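Polycyclic ketone monooxygenase (Myceliophthora thermophila, PDB 5MQ6) inserts a single oxygen atom next to the carbonyl group of ketones, especially bulky polycyclic ones, yielding esters or lactones as an FAD-containing, NADPH-binding Baeyer-Villiger monooxygenase. Local coordinates at residues R193-E198 against R217-A222; M359-A364 against P421-R426; E383-L388 against W589-T594. All blocks are in the same frame, centred on the assembly; numbering follows the deposited sequence.

Contact 1 closes first along the chain and stands apart, its centre about 37 Å from that of contact 2 and about 40 Å from that of contact 3. It lies in the mixed sheet of the FAD-binding part, on the opposite side of the chain's centre from contact 2. Contacts 2 and 3 have centres about 11 Å apart and alternate in sequence: 359-364, 383-388, 421-426, 589-594. They touch through probable hydrogen bonds from W589 and S592 to the start of helix 363-366. Packing therefore runs from helix 378-406 through 589-594 and 359-364 to the 421-426 loop, whose K425 and R426 reach NADPH, whereas contact 1 belongs to the flavin side.

Contact 1: R193-E198 against R217-A222; sequences RLWSLE and RYVLLA
W195 lies across V219 at about a right angle, its CB 3.6 Å from V219 CG2 and its indole CG nearly as close. The same methyl also receives L197, whose CD1 comes within 3.8 Å of V219 CG2. One valine branch thus serves two residues that alternate along strand 194-198 and point to the same side. A chi1 of 171° places CG2 beside the valine's backbone N, and this is the branch that meets both. At the start of the strands, L194 CD2 rests 3.9 Å from CG of R217, touching the aliphatic root of a chain that runs on extended. The edge of the W195 indole faces a carbonyl: CD1 is 3.7 Å from R217 O, near the ring plane.

The strand axes approach to 7.4 Å at 53°, and no hydrogen bond joins the two segments. Strand 194-201 pairs instead with 181-189 and 210-216, and strand 218-221 with 78-84 and 527-529, after the chain turns a corner at R217. Between these two segments the contact is therefore van der Waals packing of largely buried apolar groups, while W195 NE1 and R217 O find hydrogen-bonding partners in P525 and N526.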
loop_
_atom_site.group_PDB
_atom_site.type_symbol
_atom_site.label_atom_id
_atom_site.label_comp_id
_atom_site.label_asym_id
_atom_site.label_seq_id
_atom_site.Cartn_x
_atom_site.Cartn_y
_atom_site.Cartn_z
ATOM N N ARG A 193 22.234 -2.069 24.912
ATOM C CA ARG A 193 21.415 -3.054 24.229
ATOM C C ARG A 193 19.953 -2.587 24.075
ATOM O O ARG A 193 19.039 -3.260 24.509
ATOM C CB ARG A 193 21.399 -4.345 25.035
ATOM C CG ARG A 193 22.796 -4.786 25.404
ATOM C CD ARG A 193 23.277 -5.747 24.402
ATOM N NE ARG A 193 24.113 -6.812 24.900
ATOM C CZ ARG A 193 23.763 -7.687 25.830
ATOM N NH1 ARG A 193 22.634 -7.583 26.506
ATOM N NH2 ARG A 193 24.597 -8.656 26.148
ATOM N N LEU A 194 19.786 -1.380 23.558
ATOM C CA LEU A 194 18.474 -0.812 23.328
ATOM C C LEU A 194 18.531 -0.077 22.016
ATOM O O LEU A 194 19.595 0.398 21.611
ATOM C CB LEU A 194 18.111 0.173 24.423
ATOM C CG LEU A 194 17.722 -0.393 25.786
ATOM C CD1 LEU A 194 17.728 0.673 26.894
ATOM C CD2 LEU A 194 16.376 -1.095 25.804
ATOM N N TRP A 195 17.387 -0.030 21.340
ATOM C CA TRP A 195 17.183 0.859 20.229
ATOM C C TRP A 195 16.818 2.272 20.778
ATOM O O TRP A 195 16.075 2.363 21.751
ATOM C CB TRP A 195 16.002 0.350 19.379
ATOM C CG TRP A 195 16.361 -0.833 18.610
ATOM C CD1 TRP A 195 16.064 -2.147 18.933
ATOM C CD2 TRP A 195 17.105 -0.861 17.426
ATOM N NE1 TRP A 195 16.599 -3.009 17.976
ATOM C CE2 TRP A 195 17.212 -2.249 17.018
ATOM C CE3 TRP A 195 17.641 0.135 16.597
ATOM C CZ2 TRP A 195 17.892 -2.649 15.852
ATOM C CZ3 TRP A 195 18.324 -0.278 15.413
ATOM C CH2 TRP A 195 18.427 -1.646 15.071
ATOM N N SER A 196 17.361 3.328 20.157
ATOM C CA SER A 196 16.957 4.700 20.371
ATOM C C SER A 196 16.311 5.240 19.086
ATOM O O SER A 196 16.889 5.133 18.001
ATOM C CB SER A 196 18.178 5.536 20.612
ATOM O OG SER A 196 18.726 5.256 21.886
ATOM N N LEU A 197 15.147 5.836 19.241
ATOM C CA LEU A 197 14.496 6.513 18.170
ATOM C C LEU A 197 14.580 8.022 18.368
ATOM O O LEU A 197 14.291 8.485 19.464
ATOM C CB LEU A 197 13.047 6.098 18.129
ATOM C CG LEU A 197 12.694 4.712 17.545
ATOM C CD1 LEU A 197 13.144 3.592 18.454
ATOM C CD2 LEU A 197 11.202 4.645 17.248
ATOM N N GLU A 198 14.930 8.741 17.300
ATOM C CA GLU A 198 14.805 10.181 17.251
ATOM C C GLU A 198 13.538 10.544 16.581
ATOM O O GLU A 198 13.369 10.227 15.402
ATOM C CB GLU A 198 15.865 10.824 16.408
ATOM C CG GLU A 198 17.211 10.707 16.975
ATOM C CD GLU A 198 18.290 11.211 16.022
ATOM O OE1 GLU A 198 17.980 11.796 14.893
ATOM O OE2 GLU A 198 19.463 11.019 16.442
ATOM N N ARG A 217 13.366 -2.098 23.735
ATOM C CA ARG A 217 14.112 -3.379 23.542
ATOM C C ARG A 217 13.920 -3.886 22.126
ATOM O O ARG A 217 14.816 -4.389 21.543
ATOM C CB ARG A 217 13.560 -4.441 24.535
ATOM C CG ARG A 217 13.829 -4.034 25.985
ATOM C CD ARG A 217 13.256 -5.152 26.842
ATOM N NE ARG A 217 13.452 -4.948 28.219
ATOM C CZ ARG A 217 12.998 -5.720 29.183
ATOM N NH1 ARG A 217 12.365 -6.842 28.914
ATOM N NH2 ARG A 217 13.285 -5.381 30.429
ATOM N N TYR A 218 12.713 -3.741 21.595
ATOM C CA TYR A 218 12.349 -4.142 20.277
ATOM C C TYR A 218 11.709 -3.000 19.497
ATOM O O TYR A 218 10.869 -2.214 20.093
ATOM C CB TYR A 218 11.284 -5.211 20.414
ATOM C CG TYR A 218 11.693 -6.573 20.865
ATOM C CD1 TYR A 218 12.174 -7.543 19.963
ATOM C CD2 TYR A 218 11.537 -6.968 22.202
ATOM C CE1 TYR A 218 12.453 -8.851 20.359
ATOM C CE2 TYR A 218 11.840 -8.255 22.585
ATOM C CZ TYR A 218 12.271 -9.180 21.693
ATOM O OH TYR A 218 12.554 -10.438 22.219
ATOM N N VAL A 219 12.012 -2.951 18.204
ATOM C CA VAL A 219 11.308 -2.022 17.317
ATOM C C VAL A 219 10.619 -2.822 16.236
ATOM O O VAL A 219 11.217 -3.573 15.572
ATOM C CB VAL A 219 12.240 -0.981 16.688
ATOM C CG1 VAL A 219 11.543 -0.132 15.588
ATOM C CG2 VAL A 219 12.862 -0.102 17.759
ATOM N N LEU A 220 9.327 -2.634 16.091
ATOM C CA LEU A 220 8.506 -3.315 15.083
ATOM C C LEU A 220 8.007 -2.249 14.053
ATOM O O LEU A 220 7.217 -1.367 14.400
ATOM C CB LEU A 220 7.335 -3.890 15.828
ATOM C CG LEU A 220 7.495 -5.122 16.693
ATOM C CD1 LEU A 220 8.808 -5.694 16.932
ATOM C CD2 LEU A 220 6.416 -5.360 17.678
ATOM N N LEU A 221 8.415 -2.345 12.808
ATOM C CA LEU A 221 7.962 -1.366 11.816
ATOM C C LEU A 221 6.688 -1.856 11.132
ATOM O O LEU A 221 6.661 -2.936 10.551
ATOM C CB LEU A 221 9.015 -1.124 10.780
ATOM C CG LEU A 221 10.367 -0.704 11.287
ATOM C CD1 LEU A 221 11.232 -0.561 10.063
ATOM C CD2 LEU A 221 10.491 0.523 12.162
ATOM N N ALA A 222 5.625 -1.062 11.211
ATOM C CA ALA A 222 4.421 -1.259 10.375
ATOM C C ALA A 222 4.165 0.103 9.680
ATOM O O ALA A 222 3.133 0.761 9.804
ATOM C CB ALA A 222 3.257 -1.691 11.261
#

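Contact 2: M359-A364 against P421-R426; sequences MPAFSA and PTWCKR. With NDP (NADPH dihydro-nicotinamide-adenine-dinucleotide phosphate), chain C.
The backbones come together where the 3-10 turn 360-362 meets the irregular helical turn 422-424, with the CA atoms of F362 and W423 4.8 Å apart and no hydrogen bond passing between the segments. W423 carries much of the packing. Its chi1 of 71° sets CG between the backbone N and the carbonyl carbon. P421 CB, from its own segment, sits over the centre of one indole face, and the A364 methyl is modelled over the opposite face, too close for that contact to be trusted. At the indole edge, A361 CB lies in the ring plane, 3.8 Å from W423 CE3. NE1 of the indole bonds to S592 O, and Y389 meets the ring edge-to-face.

F362 approaches the backbone of the 422-425 loop. Its side chain leaves the main chain with CG opposite the amide nitrogen (chi1 -154°), bringing CD1 to 4.0 Å from W423 CA and turning the ring edge to the carbonyl oxygens of T422 and K425. Within 359-364, S363 OG donates to P360 O over 2.7 Å, in the carbonyl plane.

Beyond the packed turn, K425 NZ gives a hydrogen bond of 2.8 Å to NDP O3X, an oxygen of the 2'-phosphate, and another to P598 O. R426 passes the nicotinamide ribose, with CD 3.0 Å from NDP O2D, and its NE forms a salt bridge with D133. The neighbouring C424 is tied to C596 by a disulfide. A lysine on the 2'-phosphate is characteristic of an NADPH-binding site; NADPH is also hydrogen-bonded by T277, T280, T301, V452 and Y600.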
loop_
_atom_site.group_PDB
_atom_site.type_symbol
_atom_site.label_atom_id
_atom_site.label_comp_id
_atom_site.label_asym_id
_atom_site.label_seq_id
_atom_site.Cartn_x
_atom_site.Cartn_y
_atom_site.Cartn_z
ATOM N N MET A 359 -9.776 -12.516 -12.495
ATOM C CA MET A 359 -8.507 -12.020 -13.031
ATOM C C MET A 359 -7.333 -12.943 -12.597
ATOM O O MET A 359 -6.409 -12.525 -11.863
ATOM C CB MET A 359 -8.336 -10.570 -12.590
ATOM C CG MET A 359 -8.669 -10.284 -11.161
ATOM S SD MET A 359 -8.296 -8.521 -10.815
ATOM C CE MET A 359 -9.510 -7.693 -11.805
ATOM N N PRO A 360 -7.364 -14.209 -13.051
ATOM C CA PRO A 360 -6.349 -15.188 -12.681
ATOM C C PRO A 360 -4.939 -14.860 -13.192
ATOM O O PRO A 360 -3.978 -15.315 -12.614
ATOM C CB PRO A 360 -6.899 -16.495 -13.321
ATOM C CG PRO A 360 -7.598 -15.976 -14.571
ATOM C CD PRO A 360 -8.316 -14.750 -14.042
ATOM N N ALA A 361 -4.816 -13.978 -14.183
ATOM C CA ALA A 361 -3.488 -13.491 -14.588
ATOM C C ALA A 361 -2.916 -12.486 -13.637
ATOM O O ALA A 361 -1.726 -12.103 -13.792
ATOM C CB ALA A 361 -3.493 -12.871 -15.990
ATOM N N PHE A 362 -3.713 -12.027 -12.654
ATOM C CA PHE A 362 -3.030 -11.251 -11.554
ATOM C C PHE A 362 -1.873 -12.002 -10.868
ATOM O O PHE A 362 -0.922 -11.393 -10.322
ATOM C CB PHE A 362 -4.019 -10.695 -10.533
ATOM C CG PHE A 362 -3.539 -9.466 -9.809
ATOM C CD1 PHE A 362 -3.446 -8.238 -10.472
ATOM C CD2 PHE A 362 -3.225 -9.521 -8.433
ATOM C CE1 PHE A 362 -2.995 -7.081 -9.788
ATOM C CE2 PHE A 362 -2.761 -8.405 -7.771
ATOM C CZ PHE A 362 -2.670 -7.172 -8.441
ATOM N N SER A 363 -1.929 -13.304 -10.927
ATOM C CA SER A 363 -0.870 -14.180 -10.408
ATOM C C SER A 363 0.509 -13.887 -11.052
ATOM O O SER A 363 1.575 -14.213 -10.483
ATOM C CB SER A 363 -1.288 -15.626 -10.751
ATOM O OG SER A 363 -1.355 -15.771 -12.182
ATOM N N ALA A 364 0.499 -13.243 -12.216
ATOM C CA ALA A 364 1.733 -12.799 -12.849
ATOM C C ALA A 364 2.567 -12.012 -11.869
ATOM O O ALA A 364 3.747 -12.039 -11.915
ATOM C CB ALA A 364 1.435 -11.909 -14.096
ATOM N N PRO A 421 -1.476 -5.614 -19.772
ATOM C CA PRO A 421 -1.950 -6.745 -18.971
ATOM C C PRO A 421 -2.500 -6.317 -17.590
ATOM O O PRO A 421 -2.018 -5.362 -16.996
ATOM C CB PRO A 421 -0.701 -7.569 -18.769
ATOM C CG PRO A 421 0.246 -7.147 -19.831
ATOM C CD PRO A 421 -0.068 -5.731 -20.146
ATOM N N THR A 422 -3.513 -7.019 -17.124
ATOM C CA THR A 422 -4.172 -6.752 -15.865
ATOM C C THR A 422 -3.143 -6.595 -14.713
ATOM O O THR A 422 -3.304 -5.753 -13.851
ATOM C CB THR A 422 -5.155 -7.900 -15.490
ATOM O OG1 THR A 422 -6.083 -8.196 -16.582
ATOM C CG2 THR A 422 -5.958 -7.522 -14.269
ATOM N N TRP A 423 -2.119 -7.444 -14.694
ATOM C CA TRP A 423 -1.124 -7.361 -13.654
ATOM C C TRP A 423 -0.212 -6.081 -13.580
ATOM O O TRP A 423 0.487 -5.953 -12.599
ATOM C CB TRP A 423 -0.286 -8.625 -13.667
ATOM C CG TRP A 423 0.655 -8.762 -14.839
ATOM C CD1 TRP A 423 1.844 -8.122 -15.009
ATOM C CD2 TRP A 423 0.471 -9.586 -16.001
ATOM N NE1 TRP A 423 2.427 -8.530 -16.165
ATOM C CE2 TRP A 423 1.617 -9.426 -16.800
ATOM C CE3 TRP A 423 -0.524 -10.490 -16.406
ATOM C CZ2 TRP A 423 1.798 -10.096 -18.012
ATOM C CZ3 TRP A 423 -0.361 -11.168 -17.636
ATOM C CH2 TRP A 423 0.816 -10.977 -18.414
ATOM N N CYS A 424 -0.205 -5.180 -14.571
ATOM C CA CYS A 424 0.720 -4.046 -14.600
ATOM C C CYS A 424 0.324 -2.842 -13.738
ATOM O O CYS A 424 1.149 -1.976 -13.506
ATOM C CB CYS A 424 0.902 -3.528 -16.038
ATOM S SG CYS A 424 1.749 -4.667 -17.137
ATOM N N LYS A 425 -0.935 -2.766 -13.318
ATOM C CA LYS A 425 -1.441 -1.737 -12.449
ATOM C C LYS A 425 -2.428 -2.355 -11.528
ATOM O O LYS A 425 -2.990 -3.429 -11.817
ATOM C CB LYS A 425 -2.241 -0.661 -13.203
ATOM C CG LYS A 425 -1.546 0.014 -14.347
ATOM C CD LYS A 425 -0.421 0.962 -13.926
ATOM C CE LYS A 425 -0.213 2.126 -14.912
ATOM N NZ LYS A 425 0.595 3.215 -14.283
ATOM N N ARG A 426 -2.745 -1.626 -10.473
ATOM C CA ARG A 426 -3.788 -2.117 -9.564
ATOM C C ARG A 426 -5.154 -2.096 -10.299
ATOM O O ARG A 426 -5.507 -1.137 -10.977
ATOM C CB ARG A 426 -3.865 -1.436 -8.184
ATOM C CG ARG A 426 -4.496 -2.434 -7.179
ATOM C CD ARG A 426 -4.469 -1.964 -5.772
ATOM N NE ARG A 426 -5.453 -2.537 -4.856
ATOM C CZ ARG A 426 -5.192 -3.519 -3.966
ATOM N NH1 ARG A 426 -4.023 -4.168 -3.926
ATOM N NH2 ARG A 426 -6.110 -3.912 -3.108
HETATM P PA NDP C . -1.841 6.182 -8.404
HETATM O O1A NDP C . -0.289 6.349 -8.254
HETATM O O2A NDP C . -2.507 4.842 -8.594
HETATM O O5B NDP C . -2.304 7.227 -9.533
HETATM C C5B NDP C . -1.660 8.464 -9.756
HETATM C C4B NDP C . -2.248 8.938 -11.069
HETATM O O4B NDP C . -1.649 10.206 -11.448
HETATM C C3B NDP C . -1.991 7.930 -12.194
HETATM O O3B NDP C . -3.221 7.697 -12.905
HETATM C C2B NDP C . -0.914 8.651 -12.976
HETATM O O2B NDP C . -0.815 8.248 -14.373
HETATM C C1B NDP C . -1.292 10.103 -12.793
HETATM N N9A NDP C . -0.166 10.979 -13.124
HETATM C C8A NDP C . 1.118 10.938 -12.641
HETATM N N7A NDP C . 1.879 11.891 -13.214
HETATM C C5A NDP C . 1.036 12.520 -14.072
HETATM C C6A NDP C . 1.193 13.608 -15.027
HETATM N N6A NDP C . 2.389 14.173 -15.132
HETATM N N1A NDP C . 0.109 13.982 -15.739
HETATM C C2A NDP C . -1.122 13.385 -15.631
HETATM N N3A NDP C . -1.361 12.362 -14.794
HETATM C C4A NDP C . -0.307 11.922 -14.021
HETATM O O3 NDP C . -2.574 6.792 -7.126
HETATM P PN NDP C . -4.069 6.528 -6.495
HETATM O O1N NDP C . -4.151 7.497 -5.272
HETATM O O2N NDP C . -5.150 6.665 -7.543
HETATM O O5D NDP C . -4.048 4.990 -5.990
HETATM C C5D NDP C . -2.940 4.566 -5.125
HETATM C C4D NDP C . -3.236 3.233 -4.461
HETATM O O4D NDP C . -4.278 3.376 -3.470
HETATM C C3D NDP C . -3.900 2.286 -5.463
HETATM O O3D NDP C . -3.059 1.803 -6.578
HETATM C C2D NDP C . -4.614 1.286 -4.528
HETATM O O2D NDP C . -3.667 0.328 -3.953
HETATM C C1D NDP C . -5.244 2.254 -3.528
HETATM P P2B NDP C . 0.187 7.037 -14.775
HETATM O O1X NDP C . 1.489 7.348 -14.025
HETATM O O2X NDP C . 0.460 7.126 -16.261
HETATM O O3X NDP C . -0.550 5.727 -14.461
#

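Contact 3: E383-L388 against W589-T594; sequences EHLGRL and WFASVT
Helix-to-turn packing joins helix 378-406 to segment 589-594, which includes the 3-10 turn 591-593, and its centre is a T-shaped histidine-tryptophan pair. The edge of the H384 imidazole points at the face of the W589 six-membered ring, with centroids 4.5 Å apart and planes at 60°. H384 CE1 does the touching, 3.5 Å from W589 CD2. The same histidine bonds to the backbone of its partner: NE2 donates to W589 O over 2.9 Å, on a lone pair in the carbonyl plane, though bent to 146° at the hydrogen. A chi1 of 171° swings the imidazole outward, opposite the main-chain nitrogen, far enough from the helix to make both contacts, and the two together restrict its rotation. Over one of its faces lies CD1 of L388, a helical turn further on.

W589 NE1 has a partner of its own outside these segments, S363 O. R387 bends at chi3 to bring its guanidinium edge up to the indole, NH2 lying 3.6 Å from W589 CH2. Further along the turn, L388 CD1 meets S592 CB, while S592 OG bonds to A364 O. L385 packs closely beside it, its CD2 only 3.4 Å from S592 CA.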
loop_
_atom_site.group_PDB
_atom_site.type_symbol
_atom_site.label_atom_id
_atom_site.label_comp_id
_atom_site.label_asym_id
_atom_site.label_seq_id
_atom_site.Cartn_x
_atom_site.Cartn_y
_atom_site.Cartn_z
ATOM N N GLU A 383 7.952 -18.956 -22.550
ATOM C CA GLU A 383 6.854 -19.840 -22.398
ATOM C C GLU A 383 5.964 -19.365 -21.219
ATOM O O GLU A 383 4.772 -19.444 -21.284
ATOM C CB GLU A 383 7.446 -21.191 -22.126
ATOM C CG GLU A 383 6.518 -22.352 -22.189
ATOM C CD GLU A 383 7.172 -23.660 -21.678
ATOM O OE1 GLU A 383 6.436 -24.657 -21.526
ATOM O OE2 GLU A 383 8.398 -23.725 -21.412
ATOM N N HIS A 384 6.596 -18.918 -20.137
ATOM C CA HIS A 384 5.914 -18.386 -18.935
ATOM C C HIS A 384 5.160 -17.132 -19.336
ATOM O O HIS A 384 3.986 -16.999 -19.005
ATOM C CB HIS A 384 6.980 -18.052 -17.850
ATOM C CG HIS A 384 6.460 -17.300 -16.630
ATOM N ND1 HIS A 384 5.557 -17.844 -15.753
ATOM C CD2 HIS A 384 6.802 -16.097 -16.111
ATOM C CE1 HIS A 384 5.319 -16.985 -14.771
ATOM N NE2 HIS A 384 6.089 -15.926 -14.945
ATOM N N LEU A 385 5.811 -16.224 -20.045
ATOM C CA LEU A 385 5.116 -15.067 -20.469
ATOM C C LEU A 385 3.966 -15.382 -21.449
ATOM O O LEU A 385 2.897 -14.765 -21.361
ATOM C CB LEU A 385 6.024 -14.042 -21.094
ATOM C CG LEU A 385 7.129 -13.420 -20.264
ATOM C CD1 LEU A 385 7.809 -12.403 -21.146
ATOM C CD2 LEU A 385 6.646 -12.726 -19.022
ATOM N N GLY A 386 4.181 -16.311 -22.367
ATOM C CA GLY A 386 3.137 -16.668 -23.276
ATOM C C GLY A 386 1.942 -17.173 -22.548
ATOM O O GLY A 386 0.826 -16.727 -22.834
ATOM N N ARG A 387 2.182 -18.049 -21.563
ATOM C CA ARG A 387 1.115 -18.616 -20.736
ATOM C C ARG A 387 0.280 -17.507 -20.021
ATOM O O ARG A 387 -0.976 -17.476 -20.071
ATOM C CB ARG A 387 1.624 -19.681 -19.733
ATOM C CG ARG A 387 0.473 -20.420 -19.003
ATOM C CD ARG A 387 0.942 -21.334 -17.869
ATOM N NE ARG A 387 1.562 -20.602 -16.749
ATOM C CZ ARG A 387 0.918 -19.801 -15.905
ATOM N NH1 ARG A 387 -0.393 -19.596 -16.034
ATOM N NH2 ARG A 387 1.573 -19.181 -14.915
ATOM N N LEU A 388 0.973 -16.584 -19.381
ATOM C CA LEU A 388 0.321 -15.506 -18.631
ATOM C C LEU A 388 -0.441 -14.565 -19.549
ATOM O O LEU A 388 -1.558 -14.200 -19.235
ATOM C CB LEU A 388 1.318 -14.702 -17.823
ATOM C CG LEU A 388 1.933 -15.471 -16.663
ATOM C CD1 LEU A 388 3.044 -14.625 -16.140
ATOM C CD2 LEU A 388 0.909 -15.720 -15.564
ATOM N N TRP A 589 9.904 -15.899 -12.354
ATOM C CA TRP A 589 8.472 -15.580 -12.313
ATOM C C TRP A 589 8.223 -14.116 -12.694
ATOM O O TRP A 589 7.315 -13.813 -13.459
ATOM C CB TRP A 589 7.840 -15.898 -10.947
ATOM C CG TRP A 589 6.385 -15.877 -11.038
ATOM C CD1 TRP A 589 5.581 -14.789 -10.933
ATOM C CD2 TRP A 589 5.533 -16.980 -11.297
ATOM N NE1 TRP A 589 4.252 -15.157 -11.108
ATOM C CE2 TRP A 589 4.201 -16.485 -11.347
ATOM C CE3 TRP A 589 5.760 -18.354 -11.505
ATOM C CZ2 TRP A 589 3.093 -17.312 -11.608
ATOM C CZ3 TRP A 589 4.685 -19.174 -11.751
ATOM C CH2 TRP A 589 3.351 -18.643 -11.828
ATOM N N PHE A 590 9.072 -13.226 -12.206
ATOM C CA PHE A 590 8.809 -11.792 -12.329
ATOM C C PHE A 590 9.304 -11.105 -13.597
ATOM O O PHE A 590 9.123 -9.892 -13.785
ATOM C CB PHE A 590 9.140 -11.092 -11.028
ATOM C CG PHE A 590 8.441 -11.727 -9.828
ATOM C CD1 PHE A 590 7.129 -11.390 -9.512
ATOM C CD2 PHE A 590 9.061 -12.689 -9.070
ATOM C CE1 PHE A 590 6.442 -12.027 -8.468
ATOM C CE2 PHE A 590 8.407 -13.293 -7.972
ATOM C CZ PHE A 590 7.079 -12.942 -7.652
ATOM N N ALA A 591 9.812 -11.909 -14.531
ATOM C CA ALA A 591 9.907 -11.452 -15.942
ATOM C C ALA A 591 8.571 -10.989 -16.490
ATOM O O ALA A 591 8.527 -10.172 -17.421
ATOM C CB ALA A 591 10.420 -12.571 -16.811
ATOM N N SER A 592 7.485 -11.516 -15.902
ATOM C CA SER A 592 6.157 -10.981 -16.141
ATOM C C SER A 592 6.071 -9.464 -16.142
ATOM O O SER A 592 5.244 -8.900 -16.797
ATOM C CB SER A 592 5.177 -11.516 -15.118
ATOM O OG SER A 592 5.453 -10.975 -13.833
ATOM N N VAL A 593 6.937 -8.789 -15.423
ATOM C CA VAL A 593 6.834 -7.368 -15.263
ATOM C C VAL A 593 7.559 -6.593 -16.396
ATOM O O VAL A 593 7.315 -5.430 -16.590
ATOM C CB VAL A 593 7.272 -7.080 -13.824
ATOM C CG1 VAL A 593 8.182 -5.903 -13.668
ATOM C CG2 VAL A 593 6.020 -6.996 -12.958
ATOM N N THR A 594 8.383 -7.268 -17.179
ATOM C CA THR A 594 9.105 -6.652 -18.288
ATOM C C THR A 594 8.307 -5.860 -19.229
ATOM O O THR A 594 8.712 -4.773 -19.586
ATOM C CB THR A 594 9.683 -7.748 -19.156
ATOM O OG1 THR A 594 10.492 -8.549 -18.305
ATOM C CG2 THR A 594 10.520 -7.174 -20.285
#